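Local coordinates for DR2417 (Deinococcus radiodurans, PDB 4XWW), which degrades RNA as a metal-dependent 5'-3' exonuclease of the metallo-beta-lactamase superfamily, possibly also cutting endonucleolytically, and probably acts in rRNA maturation, at residues A319-L324 / V340-N345; N411-A416 / K424-A429. All blocks are in the same frame, centred on the assembly; numbering follows the deposited sequence. Where two conformers were deposited one is given.

Contact 1 (A319-L324 / V340-N345); sequences AVLGRL and VILSSN. With nucleotides of chain C.
Ser343 OG, one residue beyond the Leu342 side chain that meets Leu321, is gripped by two groups at once: it hydrogen-bonds to the backbone oxygen of Val376 and to Arg251 NH1. These bonds tether the chain where it leaves strand 339-342 through an inverse gamma turn centred on Ser343. The contact itself is wholly apolar and rests on the forked end of Leu321. With CG opposite the backbone N (chi1 -178°), the branch extends from helix 320-326 toward the sheet and splits there. Its CD1 lies 3.8 Å from Val340 CG1, while its CD2 comes within 3.5 Å of Leu342 CD2, a snug approach of two methyls on side chains running nearly perpendicular to each other. Leu342 does not start out aimed at the helix; its far end makes up the distance. The residue between, Ile341, turns to the other face of the sheet and packs on helix 222-234, the alternation expected of a strand. This is a beta-alpha-beta crossover in the parallel sheet of the beta-CASP domain: the chain leaves strand 306-310, passes through the helix and enters strand 339-342 on the far side of strand 240-243, whose Thr243 touches both Leu321 and Leu342. Helix 351-364 shares this face, with Ile357 against Leu321. Ala319 is the N-cap residue of helix 320-326, and Thr311 OG1 hydrogen-bonds to Val320 N. RNA of chain C runs past here, with OP1 of U6 3.7 Å from Ala319 CA, where the helix dipole would probably be favourable to a phosphate. Ala319 CB also sits 3.3 Å from O3' of U5. Met318 O hydrogen-bonds to Arg323 NH1, and one face of the guanidinium is turned to the sugar of U7, although the close detail of that approach is doubtful.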
ATOM      1  N   ALA A 319       8.774  15.688  -4.498  1.00 24.97           N
ATOM      2  CA  ALA A 319       8.192  16.886  -3.911  1.00 25.86           C
ATOM      3  C   ALA A 319       9.133  17.375  -2.823  1.00 29.10           C
ATOM      4  O   ALA A 319      10.163  16.752  -2.563  1.00 27.37           O
ATOM      5  CB  ALA A 319       6.801  16.623  -3.354  1.00 24.72           C
ATOM      6  N   VAL A 320       8.782  18.482  -2.183  1.00 25.09           N
ATOM      7  CA  VAL A 320       9.734  19.135  -1.291  1.00 25.86           C
ATOM      8  C   VAL A 320      10.034  18.293  -0.053  1.00 25.52           C
ATOM      9  O   VAL A 320      11.209  18.064   0.268  1.00 22.87           O
ATOM     10  CB  VAL A 320       9.230  20.546  -0.886  1.00 28.17           C
ATOM     11  CG1 VAL A 320      10.063  21.106   0.256  1.00 27.44           C
ATOM     12  CG2 VAL A 320       9.312  21.452  -2.086  1.00 25.62           C
ATOM     13  N   LEU A 321       9.000  17.809   0.622  1.00 26.18           N
ATOM     14  CA  LEU A 321       9.229  16.982   1.791  1.00 24.20           C
ATOM     15  C   LEU A 321      10.096  15.757   1.431  1.00 25.68           C
ATOM     16  O   LEU A 321      11.043  15.432   2.144  1.00 23.65           O
ATOM     17  CB  LEU A 321       7.918  16.548   2.418  1.00 24.17           C
ATOM     18  CG  LEU A 321       8.140  15.727   3.684  1.00 29.61           C
ATOM     19  CD1 LEU A 321       8.874  16.532   4.763  1.00 25.58           C
ATOM     20  CD2 LEU A 321       6.809  15.224   4.171  1.00 29.39           C
ATOM     21  N   GLY A 322       9.783  15.092   0.320  1.00 23.72           N
ATOM     22  CA  GLY A 322      10.609  13.984  -0.143  1.00 23.53           C
ATOM     23  C   GLY A 322      12.070  14.327  -0.293  1.00 27.36           C
ATOM     24  O   GLY A 322      12.949  13.598   0.179  1.00 26.16           O
ATOM     25  N   ARG A 323      12.357  15.450  -0.932  1.00 23.24           N
ATOM     26  CA  ARG A 323      13.743  15.821  -1.114  1.00 26.25           C
ATOM     27  C   ARG A 323      14.407  16.187   0.217  1.00 25.22           C
ATOM     28  O   ARG A 323      15.568  15.851   0.437  1.00 24.84           O
ATOM     29  CB  ARG A 323      13.859  16.955  -2.123  1.00 26.32           C
ATOM     30  CG  ARG A 323      13.230  16.582  -3.449  1.00 34.00           C
ATOM     31  CD  ARG A 323      13.810  17.370  -4.584  1.00 47.52           C
ATOM     32  NE  ARG A 323      13.765  18.807  -4.339  1.00 54.80           N
ATOM     33  CZ  ARG A 323      12.699  19.572  -4.559  1.00 52.09           C
ATOM     34  NH1 ARG A 323      11.575  19.037  -5.019  1.00 54.50           N
ATOM     35  NH2 ARG A 323      12.758  20.874  -4.315  1.00 43.16           N
ATOM     36  N   LEU A 324      13.675  16.855   1.104  1.00 24.05           N
ATOM     37  CA  LEU A 324      14.190  17.143   2.447  1.00 22.37           C
ATOM     38  C   LEU A 324      14.526  15.854   3.203  1.00 21.88           C
ATOM     39  O   LEU A 324      15.597  15.757   3.820  1.00 22.50           O
ATOM     40  CB  LEU A 324      13.171  17.975   3.246  1.00 22.14           C
ATOM     41  CG  LEU A 324      12.963  19.407   2.768  1.00 22.61           C
ATOM     42  CD1 LEU A 324      11.802  20.037   3.508  1.00 21.28           C
ATOM     43  CD2 LEU A 324      14.230  20.191   2.989  1.00 24.04           C
ATOM     44  N   VAL A 340       8.960  18.425  11.827  1.00 17.18           N
ATOM     45  CA  VAL A 340       8.202  18.215  10.591  1.00 17.15           C
ATOM     46  C   VAL A 340       6.805  17.724  10.920  1.00 16.89           C
ATOM     47  O   VAL A 340       6.625  16.742  11.648  1.00 18.82           O
ATOM     48  CB  VAL A 340       8.892  17.231   9.648  1.00 16.92           C
ATOM     49  CG1 VAL A 340       7.950  16.886   8.451  1.00 22.15           C
ATOM     50  CG2 VAL A 340      10.184  17.839   9.165  1.00 23.51           C
ATOM     51  N   ILE A 341       5.803  18.441  10.412  1.00 15.52           N
ATOM     52  CA  ILE A 341       4.412  18.089  10.662  1.00 14.70           C
ATOM     53  C   ILE A 341       3.764  17.601   9.372  1.00 16.80           C
ATOM     54  O   ILE A 341       3.745  18.323   8.365  1.00 19.24           O
ATOM     55  CB  ILE A 341       3.603  19.290  11.196  1.00 17.56           C
ATOM     56  CG1 ILE A 341       4.187  19.839  12.505  1.00 20.78           C
ATOM     57  CG2 ILE A 341       2.115  18.930  11.355  1.00 18.28           C
ATOM     58  CD1 ILE A 341       3.642  21.248  12.861  1.00 18.10           C
ATOM     59  N   LEU A 342       3.216  16.391   9.413  1.00 17.08           N
ATOM     60  CA  LEU A 342       2.420  15.868   8.304  1.00 14.21           C
ATOM     61  C   LEU A 342       0.950  16.146   8.585  1.00 17.71           C
ATOM     62  O   LEU A 342       0.302  15.398   9.312  1.00 20.70           O
ATOM     63  CB  LEU A 342       2.659  14.359   8.113  1.00 16.50           C
ATOM     64  CG  LEU A 342       4.126  13.930   8.062  1.00 24.56           C
ATOM     65  CD1 LEU A 342       4.284  12.414   7.760  1.00 27.40           C
ATOM     66  CD2 LEU A 342       4.898  14.742   7.074  1.00 23.88           C
ATOM     67  N   SER A 343       0.443  17.256   8.047  1.00 13.76           N
ATOM     68  CA  SER A 343      -0.949  17.658   8.247  1.00 14.51           C
ATOM     69  C   SER A 343      -1.801  16.989   7.173  1.00 16.92           C
ATOM     70  O   SER A 343      -2.341  17.653   6.291  1.00 19.89           O
ATOM     71  CB  SER A 343      -1.079  19.185   8.204  1.00 15.83           C
ATOM     72  OG  SER A 343      -2.370  19.627   8.611  1.00 16.57           O
ATOM     73  N   SER A 344      -1.913  15.669   7.271  0.59 17.98           N
ATOM     74  CA  SER A 344      -2.511  14.820   6.242  0.59 17.19           C
ATOM     75  C   SER A 344      -2.495  13.377   6.733  0.59 18.64           C
ATOM     76  O   SER A 344      -1.819  13.057   7.701  0.59 18.49           O
ATOM     77  CB  SER A 344      -1.752  14.912   4.918  0.59 22.87           C
ATOM     78  OG  SER A 344      -0.402  14.555   5.108  0.59 34.53           O
ATOM     79  N   ASN A 345      -3.253  12.529   6.051  1.00 17.64           N
ATOM     80  CA  ASN A 345      -3.248  11.102   6.268  1.00 19.72           C
ATOM     81  C   ASN A 345      -2.908  10.489   4.933  1.00 21.40           C
ATOM     82  O   ASN A 345      -3.338  10.996   3.901  1.00 18.22           O
ATOM     83  CB  ASN A 345      -4.609  10.590   6.736  1.00 27.55           C
ATOM     84  CG  ASN A 345      -4.798  10.685   8.224  1.00 37.37           C
ATOM     85  OD1 ASN A 345      -3.883  10.416   9.005  1.00 35.66           O
ATOM     86  ND2 ASN A 345      -6.013  11.036   8.632  1.00 41.09           N
TER
ATOM     87  P     U C   7      10.193  20.854  -9.934  1.00 55.22           P
ATOM     88  OP1   U C   7       9.611  21.687  -8.855  1.00 60.85           O
ATOM     89  OP2   U C   7       9.967  21.230 -11.350  1.00 63.36           O
ATOM     90  O5'   U C   7      11.762  20.730  -9.697  1.00 58.89           O
ATOM     91  C5'   U C   7      12.291  20.421  -8.396  1.00 58.16           C
ATOM     92  C4'   U C   7      13.410  19.412  -8.514  1.00 59.80           C
ATOM     93  O4'   U C   7      14.238  19.745  -9.663  1.00 63.33           O
ATOM     94  C3'   U C   7      14.361  19.359  -7.325  1.00 66.65           C
ATOM     95  O3'   U C   7      14.898  18.050  -7.179  1.00 74.28           O
ATOM     96  C2'   U C   7      15.449  20.342  -7.737  1.00 66.16           C
ATOM     97  O2'   U C   7      16.682  20.107  -7.091  1.00 71.57           O
ATOM     98  C1'   U C   7      15.555  20.055  -9.233  1.00 62.93           C
ATOM     99  N1    U C   7      16.071  21.182 -10.031  1.00 69.21           N
ATOM    100  C2    U C   7      17.187  21.844  -9.552  1.00 73.54           C
ATOM    101  O2    U C   7      17.743  21.539  -8.511  1.00 74.22           O
ATOM    102  N3    U C   7      17.627  22.876 -10.341  1.00 72.95           N
ATOM    103  C4    U C   7      17.087  23.307 -11.534  1.00 69.48           C
ATOM    104  O4    U C   7      17.602  24.258 -12.125  1.00 66.23           O
ATOM    105  C5    U C   7      15.940  22.571 -11.965  1.00 66.35           C
ATOM    106  C6    U C   7      15.485  21.555 -11.222  1.00 63.47           C
ATOM    107  P     U C   6       5.905  19.739  -6.152  1.00 31.27           P
ATOM    108  OP1   U C   6       6.972  20.124  -5.192  1.00 29.61           O
ATOM    109  OP2   U C   6       4.819  20.696  -6.511  1.00 30.62           O
ATOM    110  O5'   U C   6       6.596  19.318  -7.529  1.00 33.39           O
ATOM    111  C5'   U C   6       7.527  18.250  -7.600  1.00 34.45           C
ATOM    112  C4'   U C   6       7.842  17.901  -9.033  1.00 38.67           C
ATOM    113  O4'   U C   6       6.640  17.428  -9.697  1.00 40.75           O
ATOM    114  C3'   U C   6       8.307  19.062  -9.897  1.00 41.27           C
ATOM    115  O3'   U C   6       9.681  19.360  -9.736  1.00 47.62           O
ATOM    116  C2'   U C   6       7.929  18.608 -11.300  1.00 47.03           C
ATOM    117  O2'   U C   6       8.856  17.650 -11.787  1.00 47.08           O
ATOM    118  C1'   U C   6       6.605  17.897 -11.030  1.00 47.12           C
ATOM    119  N1    U C   6       5.445  18.810 -11.193  1.00 46.30           N
ATOM    120  C2    U C   6       4.910  18.940 -12.462  1.00 56.26           C
ATOM    121  O2    U C   6       5.347  18.336 -13.427  1.00 60.84           O
ATOM    122  N3    U C   6       3.841  19.800 -12.562  1.00 56.54           N
ATOM    123  C4    U C   6       3.262  20.535 -11.546  1.00 58.48           C
ATOM    124  O4    U C   6       2.302  21.269 -11.795  1.00 70.62           O
ATOM    125  C5    U C   6       3.872  20.351 -10.264  1.00 48.01           C
ATOM    126  C6    U C   6       4.912  19.519 -10.141  1.00 42.25           C
ATOM    127  P     U C   5      -0.323  18.325  -4.237  1.00 39.71           P
ATOM    128  OP1   U C   5      -0.447  17.157  -3.338  1.00 60.38           O
ATOM    129  OP2   U C   5      -0.217  19.681  -3.662  1.00 52.98           O
ATOM    130  O5'   U C   5       0.938  18.096  -5.178  1.00 48.16           O
ATOM    131  C5'   U C   5       2.251  18.034  -4.604  1.00 42.40           C
ATOM    132  C4'   U C   5       3.152  17.141  -5.420  1.00 30.74           C
ATOM    133  O4'   U C   5       2.369  16.319  -6.328  1.00 32.63           O
ATOM    134  C3'   U C   5       4.122  17.855  -6.344  1.00 35.97           C
ATOM    135  O3'   U C   5       5.241  18.384  -5.649  1.00 29.43           O
ATOM    136  C2'   U C   5       4.479  16.741  -7.316  1.00 34.63           C
ATOM    137  O2'   U C   5       5.383  15.805  -6.772  1.00 34.51           O
ATOM    138  C1'   U C   5       3.113  16.085  -7.515  1.00 38.22           C
ATOM    139  N1    U C   5       2.382  16.661  -8.653  1.00 41.43           N
ATOM    140  C2    U C   5       2.689  16.183  -9.911  1.00 54.70           C
ATOM    141  O2    U C   5       3.510  15.303 -10.101  1.00 57.84           O
ATOM    142  N3    U C   5       1.989  16.767 -10.935  1.00 57.01           N
ATOM    143  C4    U C   5       1.043  17.764 -10.841  1.00 55.96           C
ATOM    144  O4    U C   5       0.500  18.184 -11.863  1.00 62.35           O
ATOM    145  C5    U C   5       0.788  18.214  -9.506  1.00 44.84           C
ATOM    146  C6    U C   5       1.456  17.666  -8.483  1.00 46.60           C
TER

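Contact 2 (N411-A416 / K424-A429); sequences NHAKLA and KRTLIA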
ATOM      1  N   ASN A 411     -22.187   0.654   2.295  1.00 20.79           N
ATOM      2  CA  ASN A 411     -22.309   1.098   3.673  1.00 22.75           C
ATOM      3  C   ASN A 411     -23.116   2.381   3.822  1.00 20.43           C
ATOM      4  O   ASN A 411     -23.794   2.562   4.822  1.00 20.53           O
ATOM      5  CB  ASN A 411     -20.932   1.241   4.307  1.00 22.21           C
ATOM      6  CG  ASN A 411     -20.453  -0.065   4.847  1.00 28.83           C
ATOM      7  OD1 ASN A 411     -20.961  -0.535   5.863  1.00 32.53           O
ATOM      8  ND2 ASN A 411     -19.528  -0.704   4.142  1.00 19.79           N
ATOM      9  N   HIS A 412     -23.075   3.252   2.814  1.00 18.77           N
ATOM     10  CA  HIS A 412     -23.897   4.462   2.813  1.00 19.37           C
ATOM     11  C   HIS A 412     -25.376   4.059   2.703  1.00 21.99           C
ATOM     12  O   HIS A 412     -26.249   4.618   3.371  1.00 19.24           O
ATOM     13  CB  HIS A 412     -23.478   5.367   1.648  1.00 17.16           C
ATOM     14  CG  HIS A 412     -23.856   6.812   1.807  1.00 16.28           C
ATOM     15  ND1 HIS A 412     -23.415   7.783   0.928  1.00 20.80           N
ATOM     16  CD2 HIS A 412     -24.647   7.449   2.706  1.00 18.39           C
ATOM     17  CE1 HIS A 412     -23.909   8.957   1.286  1.00 17.99           C
ATOM     18  NE2 HIS A 412     -24.662   8.786   2.357  1.00 18.48           N
ATOM     19  N   ALA A 413     -25.643   3.062   1.861  1.00 22.88           N
ATOM     20  CA  ALA A 413     -26.999   2.556   1.679  1.00 22.50           C
ATOM     21  C   ALA A 413     -27.527   1.967   2.989  1.00 22.41           C
ATOM     22  O   ALA A 413     -28.675   2.186   3.367  1.00 22.26           O
ATOM     23  CB  ALA A 413     -27.028   1.509   0.554  1.00 19.68           C
ATOM     24  N   LYS A 414     -26.679   1.214   3.682  1.00 22.70           N
ATOM     25  CA  LYS A 414     -27.069   0.606   4.955  1.00 23.63           C
ATOM     26  C   LYS A 414     -27.346   1.650   6.031  1.00 18.88           C
ATOM     27  O   LYS A 414     -28.295   1.509   6.808  1.00 21.09           O
ATOM     28  CB  LYS A 414     -25.975  -0.346   5.445  1.00 22.64           C
ATOM     29  CG  LYS A 414     -25.855  -1.629   4.621  1.00 32.10           C
ATOM     30  CD  LYS A 414     -24.815  -2.570   5.230  1.00 38.31           C
ATOM     31  CE  LYS A 414     -24.494  -3.730   4.296  1.00 35.06           C
ATOM     32  NZ  LYS A 414     -25.697  -4.540   3.977  1.00 43.02           N
ATOM     33  N   LEU A 415     -26.523   2.694   6.062  1.00 16.36           N
ATOM     34  CA  LEU A 415     -26.755   3.817   6.971  1.00 18.86           C
ATOM     35  C   LEU A 415     -28.155   4.411   6.742  1.00 19.82           C
ATOM     36  O   LEU A 415     -28.893   4.699   7.683  1.00 23.13           O
ATOM     37  CB  LEU A 415     -25.689   4.898   6.776  1.00 18.07           C
ATOM     38  CG  LEU A 415     -25.849   6.147   7.639  1.00 21.03           C
ATOM     39  CD1 LEU A 415     -25.723   5.808   9.117  1.00 27.12           C
ATOM     40  CD2 LEU A 415     -24.804   7.193   7.244  1.00 18.07           C
ATOM     41  N   ALA A 416     -28.524   4.570   5.479  1.00 19.34           N
ATOM     42  CA  ALA A 416     -29.813   5.154   5.146  1.00 23.10           C
ATOM     43  C   ALA A 416     -30.960   4.308   5.709  1.00 23.15           C
ATOM     44  O   ALA A 416     -31.967   4.837   6.164  1.00 25.48           O
ATOM     45  CB  ALA A 416     -29.947   5.314   3.630  1.00 25.59           C
ATOM     46  N   LYS A 424     -37.353   5.094  -0.510  1.00 26.44           N
ATOM     47  CA  LYS A 424     -38.157   4.014  -1.062  1.00 27.38           C
ATOM     48  C   LYS A 424     -37.276   2.939  -1.685  1.00 31.75           C
ATOM     49  O   LYS A 424     -37.498   1.739  -1.480  1.00 33.06           O
ATOM     50  CB  LYS A 424     -39.127   4.552  -2.100  1.00 33.31           C
ATOM     51  CG  LYS A 424     -39.930   3.448  -2.764  1.00 39.57           C
ATOM     52  CD  LYS A 424     -41.165   3.987  -3.427  1.00 40.36           C
ATOM     53  CE  LYS A 424     -42.021   2.835  -3.934  1.00 40.30           C
ATOM     54  NZ  LYS A 424     -43.217   3.293  -4.680  1.00 39.65           N
ATOM     55  N   ARG A 425     -36.276   3.372  -2.450  1.00 26.69           N
ATOM     56  CA  ARG A 425     -35.323   2.444  -3.042  1.00 26.47           C
ATOM     57  C   ARG A 425     -33.945   3.089  -3.174  1.00 27.56           C
ATOM     58  O   ARG A 425     -33.821   4.284  -3.461  1.00 27.18           O
ATOM     59  CB  ARG A 425     -35.806   1.947  -4.415  1.00 28.81           C
ATOM     60  CG  ARG A 425     -34.928   0.829  -4.990  1.00 33.38           C
ATOM     61  CD  ARG A 425     -35.630  -0.000  -6.069  1.00 44.11           C
ATOM     62  NE  ARG A 425     -36.428   0.821  -6.971  1.00 57.30           N
ATOM     63  CZ  ARG A 425     -37.757   0.850  -6.978  1.00 56.77           C
ATOM     64  NH1 ARG A 425     -38.445   0.090  -6.134  1.00 62.41           N
ATOM     65  NH2 ARG A 425     -38.403   1.633  -7.832  1.00 59.30           N
ATOM     66  N   THR A 426     -32.919   2.287  -2.941  1.00 25.03           N
ATOM     67  CA  THR A 426     -31.543   2.747  -3.083  1.00 23.15           C
ATOM     68  C   THR A 426     -30.853   1.847  -4.091  1.00 27.45           C
ATOM     69  O   THR A 426     -30.980   0.622  -4.015  1.00 33.30           O
ATOM     70  CB  THR A 426     -30.792   2.713  -1.747  1.00 27.81           C
ATOM     71  OG1 THR A 426     -31.465   3.543  -0.791  1.00 23.79           O
ATOM     72  CG2 THR A 426     -29.354   3.201  -1.922  1.00 22.90           C
ATOM     73  N   LEU A 427     -30.141   2.439  -5.048  1.00 24.08           N
ATOM     74  CA  LEU A 427     -29.381   1.640  -6.007  1.00 22.10           C
ATOM     75  C   LEU A 427     -27.888   1.861  -5.855  1.00 22.91           C
ATOM     76  O   LEU A 427     -27.450   2.955  -5.496  1.00 21.59           O
ATOM     77  CB  LEU A 427     -29.782   1.964  -7.434  1.00 23.77           C
ATOM     78  CG  LEU A 427     -31.212   1.605  -7.798  1.00 31.89           C
ATOM     79  CD1 LEU A 427     -31.512   2.092  -9.203  1.00 29.80           C
ATOM     80  CD2 LEU A 427     -31.439   0.094  -7.667  1.00 33.35           C
ATOM     81  N   ILE A 428     -27.117   0.813  -6.129  1.00 20.64           N
ATOM     82  CA  ILE A 428     -25.659   0.911  -6.120  1.00 18.76           C
ATOM     83  C   ILE A 428     -25.215   0.997  -7.583  1.00 23.94           C
ATOM     84  O   ILE A 428     -25.133  -0.020  -8.275  1.00 27.01           O
ATOM     85  CB  ILE A 428     -24.970  -0.298  -5.410  1.00 26.94           C
ATOM     86  CG1 ILE A 428     -25.527  -0.544  -3.997  1.00 19.49           C
ATOM     87  CG2 ILE A 428     -23.466  -0.071  -5.356  1.00 19.37           C
ATOM     88  CD1 ILE A 428     -25.297   0.584  -3.013  1.00 17.14           C
ATOM     89  N   ALA A 429     -24.975   2.211  -8.073  1.00 22.62           N
ATOM     90  CA  ALA A 429     -24.671   2.365  -9.490  1.00 22.39           C
ATOM     91  C   ALA A 429     -23.208   2.040  -9.802  1.00 21.33           C
ATOM     92  O   ALA A 429     -22.313   2.154  -8.944  1.00 26.88           O
ATOM     93  CB  ALA A 429     -25.034   3.781  -9.981  1.00 24.16           C
TER
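Two torsions of Ile428, chi1 -53° and chi2 -63°, fold its CD1 back toward the helix, and a chi1 of -59° in Thr426 sets CG2 opposite its backbone N and aims it at the same target, Ala413. The methyl of Ala413 therefore meets two carbons: Thr426 CG2 lies 3.8 Å from Ala413 CB, and Ile428 CD1 lies 4.1 Å from it. Because so short a side chain faces the strand, the backbones draw close, with Ala413 CA 6.6 Å from Thr426 CA. Leu427, between the two partners, is directed away from the helix, as the alternation of an extended chain requires. The touching groups make no hydrogen bond across the contact; they pack by van der Waals contact near the surface. The contact belongs to the beta-alpha-beta unit made by strand 398-402, helix 406-417 and strand 425-426, the last being the outermost strand at one end of its sheet. Thr426 and Ile428 both touch Pro401 of the neighbouring parallel strand, and Asn411, two residues before Ala413 on the helix, hydrogen-bonds through ND2 to Tyr362 OH of the second subunit. On another side of helix 406-417, His412 and Leu415 pack on helix 384-394.

From the N terminus, the chain first builds strands of the metallo-beta-lactamase sheets before entering the beta-CASP region, where contact 1 joins helix 320-326 to strand 339-342, closing a loop with 15 residues between its two segments. The chain then continues through helix 351-364 and helix 384-394 and returns to a lactamase sheet at strand 398-402. Contact 2 closes a shorter loop, with seven residues between its segments, joining helix 406-417 to the edge strand 425-426. The two neither nest nor cross; contact 1 and contact 2 follow in series, with their centres about 37 Å apart and their nearest atoms about 18 Å apart. Each pins a helix to a different sheet, contact 1 beside bound RNA and contact 2 beside the second subunit.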